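Local coordinates for protein dihydrodipicolinate synthase (PDB 3B4U) that probably catalyses the aldol-type condensation of pyruvate with aspartate semialdehyde in lysine biosynthesis, at residues Gly201-Gly206 and Gly228-Arg233. Residues are numbered along the deposited sequence; the frame is centred on the assembly and turned at random.
Sequences GVRLGG and GKDDPR
Gly228 packs its backbone against Val202 and Arg203 at the C-terminal end of helix 195-203. Val202 CG1, anti to its own backbone N (chi1 167°), rests on Gly228 CA at 3.6 Å. Gly228, with positive phi, is where the chain leaves helical geometry beyond helix 218-225, a conformation that suits glycine. Its carbonyl is turned to Arg203: CG and CD of the arginine run past Gly228 O, and the bend at chi3 (-64°) brings the guanidinium back so that NH1 donates to this oxygen at 2.8 Å. The donor stands above the carbonyl plane, although the oxygen lies in the guanidinium plane. Lys229 is backbone hydrogen-bonded to Ala223. Asp230 then closes the salt bridge end-on, a single oxygen taking both terminal nitrogens: OD1 lies 2.9 Å from Arg203 NH1 and 3.1 Å from Arg203 NH2. Both approach OD1 from one face of a carboxylate tilted 60° from the guanidinium. NH1 therefore serves two acceptors at the guanidinium edge, which should limit rotation of this exposed group. Farther on, Asp231 N-caps helix 232-240, its OD1 accepting from Arg233 N at 3.1 Å, and it also holds the Arg233 side chain through NE and NH2. On the other segment, a Schellman motif with Gly205 as C-prime residue ends helix 195-203 and turns the chain toward strand 208-211. The whole is surface packing on the outer helical layer of a TIM barrel, joining one helix end to the link between helices 218-225 and 232-240.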
loop_
_atom_site.group_PDB
_atom_site.type_symbol
_atom_site.label_atom_id
_atom_site.label_comp_id
_atom_site.label_asym_id
_atom_site.label_seq_id
_atom_site.Cartn_x
_atom_site.Cartn_y
_atom_site.Cartn_z
ATOM N N GLY B 201 -1.491 -29.711 5.729
ATOM C CA GLY B 201 -2.733 -29.114 5.301
ATOM C C GLY B 201 -3.306 -29.732 4.048
ATOM O O GLY B 201 -4.514 -29.929 3.948
ATOM N N VAL B 202 -2.446 -30.108 3.103
ATOM C CA VAL B 202 -2.873 -30.827 1.918
ATOM C C VAL B 202 -3.524 -32.151 2.324
ATOM O O VAL B 202 -4.544 -32.545 1.774
ATOM C CB VAL B 202 -1.697 -31.001 0.941
ATOM C CG1 VAL B 202 -2.000 -32.006 -0.171
ATOM C CG2 VAL B 202 -1.321 -29.627 0.346
ATOM N N ARG B 203 -2.942 -32.842 3.312
ATOM C CA ARG B 203 -3.525 -34.090 3.786
ATOM C C ARG B 203 -4.910 -33.881 4.414
ATOM O O ARG B 203 -5.678 -34.842 4.515
ATOM C CB ARG B 203 -2.561 -34.805 4.717
ATOM C CG ARG B 203 -1.322 -35.322 4.001
ATOM C CD ARG B 203 -0.477 -36.272 4.859
ATOM N NE ARG B 203 0.100 -35.643 6.043
ATOM C CZ ARG B 203 1.291 -35.033 6.085
ATOM N NH1 ARG B 203 2.043 -34.935 5.014
ATOM N NH2 ARG B 203 1.736 -34.527 7.219
ATOM N N LEU B 204 -5.224 -32.675 4.853
ATOM C CA LEU B 204 -6.508 -32.293 5.391
ATOM C C LEU B 204 -7.394 -31.589 4.384
ATOM O O LEU B 204 -8.396 -31.007 4.782
ATOM C CB LEU B 204 -6.317 -31.411 6.613
ATOM C CG LEU B 204 -5.819 -32.110 7.855
ATOM C CD1 LEU B 204 -5.302 -31.090 8.844
ATOM C CD2 LEU B 204 -6.928 -32.950 8.485
ATOM N N GLY B 205 -7.039 -31.613 3.104
ATOM C CA GLY B 205 -7.908 -31.057 2.083
ATOM C C GLY B 205 -7.415 -29.781 1.438
ATOM O O GLY B 205 -8.072 -29.263 0.535
ATOM N N GLY B 206 -6.270 -29.269 1.852
ATOM C CA GLY B 206 -5.727 -28.106 1.175
ATOM C C GLY B 206 -5.449 -28.358 -0.283
ATOM O O GLY B 206 -5.028 -29.436 -0.665
ATOM N N GLY B 228 1.072 -34.052 -0.930
ATOM C CA GLY B 228 0.886 -34.106 0.506
ATOM C C GLY B 228 1.974 -34.844 1.258
ATOM O O GLY B 228 1.706 -35.456 2.283
ATOM N N LYS B 229 3.202 -34.794 0.762
ATOM C CA LYS B 229 4.338 -35.434 1.404
ATOM C C LYS B 229 5.207 -34.389 2.085
ATOM O O LYS B 229 5.604 -33.397 1.478
ATOM C CB LYS B 229 5.159 -36.181 0.354
ATOM C CG LYS B 229 4.431 -37.225 -0.421
ATOM C CD LYS B 229 3.824 -38.276 0.407
ATOM C CE LYS B 229 3.348 -39.420 -0.492
ATOM N NZ LYS B 229 2.167 -40.120 0.069
ATOM N N ASP B 230 5.558 -34.651 3.331
ATOM C CA ASP B 230 6.461 -33.776 4.061
ATOM C C ASP B 230 7.823 -33.708 3.388
ATOM O O ASP B 230 8.263 -34.662 2.727
ATOM C CB ASP B 230 6.701 -34.297 5.487
ATOM C CG ASP B 230 5.490 -34.255 6.386
ATOM O OD1 ASP B 230 4.460 -33.655 6.050
ATOM O OD2 ASP B 230 5.638 -34.803 7.507
ATOM N N ASP B 231 8.512 -32.604 3.582
ATOM C CA ASP B 231 9.922 -32.507 3.212
ATOM C C ASP B 231 10.624 -31.651 4.252
ATOM O O ASP B 231 10.713 -30.407 4.142
ATOM C CB ASP B 231 10.145 -31.951 1.808
ATOM C CG ASP B 231 11.559 -32.123 1.336
ATOM O OD1 ASP B 231 12.493 -32.349 2.173
ATOM O OD2 ASP B 231 11.779 -32.065 0.101
ATOM N N PRO B 232 11.170 -32.280 5.298
ATOM C CA PRO B 232 11.871 -31.541 6.332
ATOM C C PRO B 232 12.997 -30.642 5.834
ATOM O O PRO B 232 13.285 -29.625 6.457
ATOM C CB PRO B 232 12.390 -32.651 7.254
ATOM C CG PRO B 232 11.333 -33.713 7.130
ATOM C CD PRO B 232 11.029 -33.707 5.649
ATOM N N ARG B 233 13.621 -30.974 4.719
ATOM C CA ARG B 233 14.697 -30.135 4.191
ATOM C C ARG B 233 14.184 -28.741 3.812
ATOM O O ARG B 233 14.864 -27.752 3.988
ATOM C CB ARG B 233 15.309 -30.755 2.942
ATOM C CG ARG B 233 15.919 -32.137 3.105
ATOM C CD ARG B 233 16.333 -32.688 1.772
ATOM N NE ARG B 233 15.161 -32.850 0.899
ATOM C CZ ARG B 233 15.221 -33.118 -0.398
ATOM N NH1 ARG B 233 16.376 -33.357 -0.997
ATOM N NH2 ARG B 233 14.101 -33.171 -1.095
#